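Local coordinates for Sodium/calcium exchanger membrane region domain-containing protein (Archaeoglobus fulgidus, PDB 4KPP) that probably exchanges protons for calcium ions across the membrane, as a member of the sodium/calcium exchanger family of transporters, at residues A[119-124]-A[336-341]; A[137-142]-A[332-337]. One frame throughout, in Å; residues are numbered along the deposited sequence.

In the fold
From the N terminus the chain first enters contact 1 near the end of helix 96-127, passes through the short strand 131-133, and reaches contact 2 near the start of helix 138-152. Both loops close only in the second sodium/calcium exchanger region, on the overlapping ranges 332-337 and 336-341, and the loop of contact 2 lies within that of contact 1 without crossing it. Contact 1 ties helix 96-127 to the start of helix 338-353; contact 2 ties helix 138-152 to residues 332-334, before strand 335-337, which is antiparallel to 131-133. Contact 2 holds Asp333 and Lys335 of the calcium site and contact 1 holds Glu340; the centres of the two contacts are about 14 Å apart.

Contact 1 of 2, residues A[119-124]-A[336-341]; sequences VAFIAF and ISWKEA. With CA (calcium ion), chain D.
Aromatic packing comes first: Phe124 and Phe121, on neighbouring turns of helix 96-127, reach across to residues 336-341, around the N-terminus of helix 338-353. With CG anti to its carbonyl carbon (chi1 -69°), Phe124 sends its ring toward Ile336 and Trp338; CZ lies 3.5 Å from Ile336 O, which sits at the ring edge and in its plane. CE2 of the same ring approaches Trp338 CA at 3.7 Å. The two side chains cross at about a right angle, the touch being to CA and CB of Trp338 and not to its indole. Phe121 meets the indole edge to edge, its CE1 3.9 Å from Trp338 CE3, while Ala341 CB lies over one face of its ring, toward the rim. Aliphatic contacts are fewer: Ala120 CB faces Ala341 CB at 4.1 Å and, a little farther off, Ile336 CG2.

Polar bonds stay within 336-341. Ser337 and Glu340 form a capping box, in which Ser337 N donates almost straight (170°) to Glu340 OE1 from above the carboxylate plane, and the return bond from Glu340 N to Ser337 OG is weak. Glu340 OE1 is shared between this bond and the calcium ion, at 2.2 Å, and OE2 binds the ion too. Were Phe124 shortened to an alanine, the ring edge would be gone and a gap would probably be left beside Ile336 O and Trp338 CA. The chemistry thus divides by side, with apolar packing toward helix 96-127 and metal ligation by Glu340 beyond the cap.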
ATOM      1  N   VAL A 119     -12.090   0.460  -7.459  1.00 33.07           N
ATOM      2  CA  VAL A 119     -11.743  -0.549  -8.451  1.00 31.14           C
ATOM      3  C   VAL A 119     -12.895  -1.527  -8.677  1.00 32.75           C
ATOM      4  O   VAL A 119     -13.188  -1.901  -9.814  1.00 33.44           O
ATOM      5  CB  VAL A 119     -10.454  -1.301  -8.057  1.00 27.20           C
ATOM      6  CG1 VAL A 119     -10.224  -2.500  -8.960  1.00 26.65           C
ATOM      7  CG2 VAL A 119      -9.262  -0.356  -8.117  1.00 27.35           C
ATOM      8  N   ALA A 120     -13.559  -1.921  -7.595  1.00 30.80           N
ATOM      9  CA  ALA A 120     -14.709  -2.814  -7.696  1.00 31.77           C
ATOM     10  C   ALA A 120     -15.855  -2.163  -8.467  1.00 30.98           C
ATOM     11  O   ALA A 120     -16.476  -2.800  -9.316  1.00 32.80           O
ATOM     12  CB  ALA A 120     -15.173  -3.256  -6.312  1.00 30.74           C
ATOM     13  N   PHE A 121     -16.129  -0.893  -8.173  1.00 33.70           N
ATOM     14  CA  PHE A 121     -17.195  -0.153  -8.855  1.00 43.43           C
ATOM     15  C   PHE A 121     -16.947  -0.005 -10.353  1.00 43.28           C
ATOM     16  O   PHE A 121     -17.867  -0.145 -11.159  1.00 43.69           O
ATOM     17  CB  PHE A 121     -17.389   1.230  -8.227  1.00 51.09           C
ATOM     18  CG  PHE A 121     -18.244   1.220  -6.994  1.00 59.57           C
ATOM     19  CD1 PHE A 121     -19.344   0.382  -6.903  1.00 62.16           C
ATOM     20  CD2 PHE A 121     -17.944   2.046  -5.922  1.00 62.44           C
ATOM     21  CE1 PHE A 121     -20.134   0.370  -5.766  1.00 62.89           C
ATOM     22  CE2 PHE A 121     -18.728   2.038  -4.781  1.00 63.15           C
ATOM     23  CZ  PHE A 121     -19.823   1.200  -4.703  1.00 62.49           C
ATOM     24  N   ILE A 122     -15.703   0.286 -10.721  1.00 40.60           N
ATOM     25  CA  ILE A 122     -15.337   0.421 -12.124  1.00 39.94           C
ATOM     26  C   ILE A 122     -15.459  -0.925 -12.826  1.00 43.69           C
ATOM     27  O   ILE A 122     -15.917  -1.004 -13.967  1.00 45.44           O
ATOM     28  CB  ILE A 122     -13.911   0.979 -12.280  1.00 38.42           C
ATOM     29  CG1 ILE A 122     -13.839   2.395 -11.704  1.00 37.82           C
ATOM     30  CG2 ILE A 122     -13.481   0.971 -13.741  1.00 39.17           C
ATOM     31  CD1 ILE A 122     -12.480   3.039 -11.835  1.00 37.40           C
ATOM     32  N   ALA A 123     -15.062  -1.984 -12.125  1.00 44.15           N
ATOM     33  CA  ALA A 123     -15.187  -3.342 -12.641  1.00 45.11           C
ATOM     34  C   ALA A 123     -16.652  -3.705 -12.877  1.00 47.95           C
ATOM     35  O   ALA A 123     -16.979  -4.421 -13.824  1.00 48.84           O
ATOM     36  CB  ALA A 123     -14.534  -4.335 -11.692  1.00 41.32           C
ATOM     37  N   PHE A 124     -17.527  -3.204 -12.011  1.00 48.44           N
ATOM     38  CA  PHE A 124     -18.960  -3.435 -12.155  1.00 54.21           C
ATOM     39  C   PHE A 124     -19.494  -2.865 -13.464  1.00 58.99           C
ATOM     40  O   PHE A 124     -20.239  -3.530 -14.179  1.00 62.04           O
ATOM     41  CB  PHE A 124     -19.720  -2.833 -10.974  1.00 52.69           C
ATOM     42  CG  PHE A 124     -19.478  -3.544  -9.675  1.00 50.05           C
ATOM     43  CD1 PHE A 124     -19.168  -4.895  -9.656  1.00 48.78           C
ATOM     44  CD2 PHE A 124     -19.556  -2.863  -8.471  1.00 48.69           C
ATOM     45  CE1 PHE A 124     -18.945  -5.555  -8.460  1.00 44.00           C
ATOM     46  CE2 PHE A 124     -19.331  -3.518  -7.274  1.00 47.81           C
ATOM     47  CZ  PHE A 124     -19.025  -4.865  -7.269  1.00 44.72           C
ATOM     48  N   ILE A 336     -16.574 -10.031  -4.179  1.00 50.61           N
ATOM     49  CA  ILE A 336     -16.836  -8.679  -3.697  1.00 48.03           C
ATOM     50  C   ILE A 336     -18.092  -8.129  -4.359  1.00 44.59           C
ATOM     51  O   ILE A 336     -18.090  -7.809  -5.549  1.00 40.03           O
ATOM     52  CB  ILE A 336     -15.650  -7.727  -3.958  1.00 50.97           C
ATOM     53  CG1 ILE A 336     -14.374  -8.269  -3.312  1.00 48.58           C
ATOM     54  CG2 ILE A 336     -15.959  -6.330  -3.426  1.00 50.16           C
ATOM     55  CD1 ILE A 336     -13.172  -7.374  -3.499  1.00 45.20           C
ATOM     56  N   SER A 337     -19.166  -8.031  -3.581  1.00 45.81           N
ATOM     57  CA  SER A 337     -20.448  -7.577  -4.103  1.00 46.82           C
ATOM     58  C   SER A 337     -20.565  -6.059  -4.034  1.00 47.21           C
ATOM     59  O   SER A 337     -19.708  -5.386  -3.458  1.00 46.25           O
ATOM     60  CB  SER A 337     -21.600  -8.233  -3.341  1.00 45.17           C
ATOM     61  OG  SER A 337     -21.588  -7.854  -1.978  1.00 43.24           O
ATOM     62  N   TRP A 338     -21.628  -5.525  -4.625  1.00 47.40           N
ATOM     63  CA  TRP A 338     -21.838  -4.084  -4.663  1.00 49.36           C
ATOM     64  C   TRP A 338     -22.207  -3.556  -3.279  1.00 46.40           C
ATOM     65  O   TRP A 338     -21.869  -2.424  -2.927  1.00 45.06           O
ATOM     66  CB  TRP A 338     -22.912  -3.719  -5.694  1.00 56.38           C
ATOM     67  CG  TRP A 338     -24.180  -3.203  -5.092  1.00 64.10           C
ATOM     68  CD1 TRP A 338     -25.228  -3.943  -4.629  1.00 68.76           C
ATOM     69  CD2 TRP A 338     -24.536  -1.831  -4.888  1.00 67.40           C
ATOM     70  NE1 TRP A 338     -26.215  -3.119  -4.146  1.00 72.62           N
ATOM     71  CE2 TRP A 338     -25.813  -1.815  -4.294  1.00 72.98           C
ATOM     72  CE3 TRP A 338     -23.898  -0.613  -5.148  1.00 68.72           C
ATOM     73  CZ2 TRP A 338     -26.466  -0.629  -3.957  1.00 75.62           C
ATOM     74  CZ3 TRP A 338     -24.547   0.564  -4.812  1.00 72.05           C
ATOM     75  CH2 TRP A 338     -25.817   0.547  -4.224  1.00 74.16           C
ATOM     76  N   LYS A 339     -22.895  -4.383  -2.496  1.00 45.86           N
ATOM     77  CA  LYS A 339     -23.242  -4.023  -1.126  1.00 48.08           C
ATOM     78  C   LYS A 339     -21.984  -3.903  -0.274  1.00 44.63           C
ATOM     79  O   LYS A 339     -21.814  -2.932   0.465  1.00 44.01           O
ATOM     80  CB  LYS A 339     -24.190  -5.054  -0.510  1.00 51.98           C
ATOM     81  CG  LYS A 339     -25.584  -5.079  -1.121  1.00 59.14           C
ATOM     82  CD  LYS A 339     -26.485  -6.059  -0.380  1.00 61.44           C
ATOM     83  CE  LYS A 339     -27.869  -6.139  -1.014  1.00 66.42           C
ATOM     84  NZ  LYS A 339     -28.930  -5.509  -0.171  1.00 68.01           N
ATOM     85  N   GLU A 340     -21.105  -4.895  -0.385  1.00 38.66           N
ATOM     86  CA  GLU A 340     -19.865  -4.910   0.383  1.00 38.03           C
ATOM     87  C   GLU A 340     -18.942  -3.765  -0.018  1.00 32.80           C
ATOM     88  O   GLU A 340     -18.347  -3.116   0.840  1.00 31.98           O
ATOM     89  CB  GLU A 340     -19.147  -6.254   0.224  1.00 40.94           C
ATOM     90  CG  GLU A 340     -19.895  -7.435   0.829  1.00 40.39           C
ATOM     91  CD  GLU A 340     -19.261  -8.765   0.470  1.00 41.03           C
ATOM     92  OE1 GLU A 340     -18.549  -8.828  -0.555  1.00 40.31           O
ATOM     93  OE2 GLU A 340     -19.472  -9.747   1.211  1.00 42.49           O
ATOM     94  N   ALA A 341     -18.831  -3.518  -1.320  1.00 32.41           N
ATOM     95  CA  ALA A 341     -18.013  -2.417  -1.825  1.00 35.17           C
ATOM     96  C   ALA A 341     -18.556  -1.062  -1.377  1.00 35.94           C
ATOM     97  O   ALA A 341     -17.799  -0.197  -0.938  1.00 34.02           O
ATOM     98  CB  ALA A 341     -17.907  -2.475  -3.344  1.00 33.98           C
TER
HETATM   99 CA    CA D 501     -17.897 -10.900  -0.365  1.00 63.88          CA

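Contact 2 of 2, residues A[137-142]-A[332-337]; sequences GIRLEI and LDLKIS. With CA (calcium ion), chain D.
Leu334, the middle residue of an Asx turn in which Asp333 OD1 accepts from Lys335 N at 3.3 Å, from well above the carboxylate plane, inserts its side chain between Ile138 and Arg139 of helix 138-152. The backbone of Leu334 itself has the left-handed helical conformation (phi 56°, psi 32°), and the chain then enters strand 335-337, which pairs antiparallel with 131-133.

Followed outward, Leu334 illustrates how one branched residue can serve two different surfaces. Its CB points toward the helix, and CG, anti to the carbonyl carbon (chi1 -67°), carries the fork onward to where the methyls part company. CD2 goes to the aliphatic side and lies 4.0 Å from Ile138 CG2, with Ile142 CD1 a little farther away. CD1 turns instead to the guanidinium of Arg139, resting over one face toward its rim, 3.5 Å from NH1. The side chains of Leu334 and Arg139 cross at about a right angle. Arg139 NH2 makes a salt bridge with Glu381, on helix 379-393, and a water lies between NH2 and Leu332 O, although its weak, short link to NH2 is doubtful.

One helical turn on, Ile142 CG2 packs 3.8 Å from Leu332 CD2, the leucine's end reaching the helix although its CB points away from it. This apolar seam joins helix 138-152 to the segment that supplies calcium ligands. Asp333 binds the ion through both carboxylate oxygens, Ile330 and Glu340 complete the protein part of the site, and the carbonyl oxygen Lys335 O approaches the calcium ion to 2.1 Å.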
ATOM      1  N   GLY A 137      -6.494 -18.522  -4.731  1.00 37.79           N
ATOM      2  CA  GLY A 137      -5.226 -18.208  -4.100  1.00 34.46           C
ATOM      3  C   GLY A 137      -5.331 -17.088  -3.085  1.00 34.86           C
ATOM      4  O   GLY A 137      -4.438 -16.908  -2.263  1.00 36.71           O
ATOM      5  N   ILE A 138      -6.427 -16.340  -3.141  1.00 34.24           N
ATOM      6  CA  ILE A 138      -6.670 -15.237  -2.218  1.00 29.25           C
ATOM      7  C   ILE A 138      -6.740 -15.718  -0.764  1.00 28.71           C
ATOM      8  O   ILE A 138      -6.413 -14.972   0.160  1.00 29.94           O
ATOM      9  CB  ILE A 138      -7.935 -14.431  -2.641  1.00 39.52           C
ATOM     10  CG1 ILE A 138      -7.569 -13.430  -3.736  1.00 41.71           C
ATOM     11  CG2 ILE A 138      -8.547 -13.666  -1.481  1.00 34.38           C
ATOM     12  CD1 ILE A 138      -6.485 -12.449  -3.318  1.00 37.67           C
ATOM     13  N   ARG A 139      -7.126 -16.977  -0.568  1.00 29.93           N
ATOM     14  CA  ARG A 139      -7.206 -17.557   0.774  1.00 27.66           C
ATOM     15  C   ARG A 139      -5.883 -17.454   1.531  1.00 26.10           C
ATOM     16  O   ARG A 139      -5.861 -17.444   2.760  1.00 28.67           O
ATOM     17  CB  ARG A 139      -7.655 -19.017   0.716  1.00 28.89           C
ATOM     18  CG  ARG A 139      -9.035 -19.241   0.123  1.00 32.80           C
ATOM     19  CD  ARG A 139      -9.516 -20.653   0.424  1.00 40.69           C
ATOM     20  NE  ARG A 139     -10.490 -21.143  -0.550  1.00 45.64           N
ATOM     21  CZ  ARG A 139     -11.807 -21.011  -0.424  1.00 47.42           C
ATOM     22  NH1 ARG A 139     -12.614 -21.494  -1.358  1.00 51.46           N
ATOM     23  NH2 ARG A 139     -12.316 -20.395   0.634  1.00 46.34           N
ATOM     24  N   LEU A 140      -4.783 -17.388   0.788  1.00 25.95           N
ATOM     25  CA  LEU A 140      -3.467 -17.176   1.370  1.00 27.56           C
ATOM     26  C   LEU A 140      -3.438 -15.821   2.076  1.00 27.61           C
ATOM     27  O   LEU A 140      -3.217 -15.748   3.286  1.00 29.40           O
ATOM     28  CB  LEU A 140      -2.393 -17.222   0.276  1.00 29.12           C
ATOM     29  CG  LEU A 140      -0.947 -17.626   0.603  1.00 32.41           C
ATOM     30  CD1 LEU A 140       0.012 -17.023  -0.418  1.00 30.15           C
ATOM     31  CD2 LEU A 140      -0.516 -17.265   2.018  1.00 33.69           C
ATOM     32  N   GLU A 141      -3.659 -14.753   1.315  1.00 24.86           N
ATOM     33  CA  GLU A 141      -3.605 -13.404   1.870  1.00 29.94           C
ATOM     34  C   GLU A 141      -4.653 -13.192   2.958  1.00 26.42           C
ATOM     35  O   GLU A 141      -4.420 -12.446   3.902  1.00 29.92           O
ATOM     36  CB  GLU A 141      -3.734 -12.330   0.780  1.00 33.66           C
ATOM     37  CG  GLU A 141      -4.114 -12.845  -0.593  1.00 39.74           C
ATOM     38  CD  GLU A 141      -2.928 -13.376  -1.378  1.00 46.28           C
ATOM     39  OE1 GLU A 141      -1.908 -12.661  -1.482  1.00 47.53           O
ATOM     40  OE2 GLU A 141      -3.017 -14.512  -1.889  1.00 47.52           O
ATOM     41  N   ILE A 142      -5.798 -13.855   2.822  1.00 26.95           N
ATOM     42  CA  ILE A 142      -6.858 -13.789   3.829  1.00 26.64           C
ATOM     43  C   ILE A 142      -6.357 -14.269   5.191  1.00 29.55           C
ATOM     44  O   ILE A 142      -6.607 -13.635   6.218  1.00 30.66           O
ATOM     45  CB  ILE A 142      -8.083 -14.631   3.412  1.00 25.58           C
ATOM     46  CG1 ILE A 142      -8.771 -14.007   2.198  1.00 27.95           C
ATOM     47  CG2 ILE A 142      -9.068 -14.764   4.566  1.00 26.11           C
ATOM     48  CD1 ILE A 142     -10.001 -14.763   1.734  1.00 26.91           C
ATOM     49  N   LEU A 332     -13.960 -13.522   2.472  1.00 33.13           N
ATOM     50  CA  LEU A 332     -14.097 -14.948   2.775  1.00 37.05           C
ATOM     51  C   LEU A 332     -14.882 -15.760   1.734  1.00 40.84           C
ATOM     52  O   LEU A 332     -14.567 -16.925   1.487  1.00 40.54           O
ATOM     53  CB  LEU A 332     -14.696 -15.151   4.170  1.00 37.77           C
ATOM     54  CG  LEU A 332     -13.754 -14.926   5.355  1.00 36.61           C
ATOM     55  CD1 LEU A 332     -14.526 -15.002   6.661  1.00 34.69           C
ATOM     56  CD2 LEU A 332     -12.612 -15.935   5.345  1.00 37.62           C
ATOM     57  N   ASP A 333     -15.892 -15.148   1.124  1.00 42.92           N
ATOM     58  CA  ASP A 333     -16.689 -15.835   0.108  1.00 48.52           C
ATOM     59  C   ASP A 333     -16.028 -15.775  -1.274  1.00 47.99           C
ATOM     60  O   ASP A 333     -16.610 -16.210  -2.268  1.00 48.44           O
ATOM     61  CB  ASP A 333     -18.118 -15.277   0.060  1.00 53.33           C
ATOM     62  CG  ASP A 333     -18.154 -13.770  -0.094  1.00 57.68           C
ATOM     63  OD1 ASP A 333     -17.069 -13.158  -0.180  1.00 55.34           O
ATOM     64  OD2 ASP A 333     -19.268 -13.202  -0.140  1.00 61.97           O
ATOM     65  N   LEU A 334     -14.803 -15.253  -1.318  1.00 45.27           N
ATOM     66  CA  LEU A 334     -14.046 -15.083  -2.561  1.00 43.91           C
ATOM     67  C   LEU A 334     -14.808 -14.261  -3.599  1.00 45.78           C
ATOM     68  O   LEU A 334     -14.662 -14.470  -4.804  1.00 47.54           O
ATOM     69  CB  LEU A 334     -13.623 -16.437  -3.149  1.00 41.52           C
ATOM     70  CG  LEU A 334     -12.596 -17.228  -2.334  1.00 42.61           C
ATOM     71  CD1 LEU A 334     -12.188 -18.505  -3.049  1.00 40.60           C
ATOM     72  CD2 LEU A 334     -11.381 -16.362  -2.043  1.00 44.53           C
ATOM     73  N   LYS A 335     -15.622 -13.326  -3.116  1.00 44.83           N
ATOM     74  CA  LYS A 335     -16.396 -12.446  -3.981  1.00 45.15           C
ATOM     75  C   LYS A 335     -16.561 -11.068  -3.348  1.00 47.89           C
ATOM     76  O   LYS A 335     -16.669 -10.946  -2.127  1.00 45.60           O
ATOM     77  CB  LYS A 335     -17.771 -13.054  -4.266  1.00 45.65           C
ATOM     78  N   ILE A 336     -16.574 -10.031  -4.179  1.00 50.61           N
ATOM     79  CA  ILE A 336     -16.836  -8.679  -3.697  1.00 48.03           C
ATOM     80  C   ILE A 336     -18.092  -8.129  -4.359  1.00 44.59           C
ATOM     81  O   ILE A 336     -18.090  -7.809  -5.549  1.00 40.03           O
ATOM     82  CB  ILE A 336     -15.650  -7.727  -3.958  1.00 50.97           C
ATOM     83  CG1 ILE A 336     -14.374  -8.269  -3.312  1.00 48.58           C
ATOM     84  CG2 ILE A 336     -15.959  -6.330  -3.426  1.00 50.16           C
ATOM     85  CD1 ILE A 336     -13.172  -7.374  -3.499  1.00 45.20           C
ATOM     86  N   SER A 337     -19.166  -8.031  -3.581  1.00 45.81           N
ATOM     87  CA  SER A 337     -20.448  -7.577  -4.103  1.00 46.82           C
ATOM     88  C   SER A 337     -20.565  -6.059  -4.034  1.00 47.21           C
ATOM     89  O   SER A 337     -19.708  -5.386  -3.458  1.00 46.25           O
ATOM     90  CB  SER A 337     -21.600  -8.233  -3.341  1.00 45.17           C
ATOM     91  OG  SER A 337     -21.588  -7.854  -1.978  1.00 43.24           O
TER
HETATM   92 CA    CA D 501     -17.897 -10.900  -0.365  1.00 63.88          CA
HETATM   93  O   HOH W   1     -12.214 -18.485   2.136  1.00 58.74           O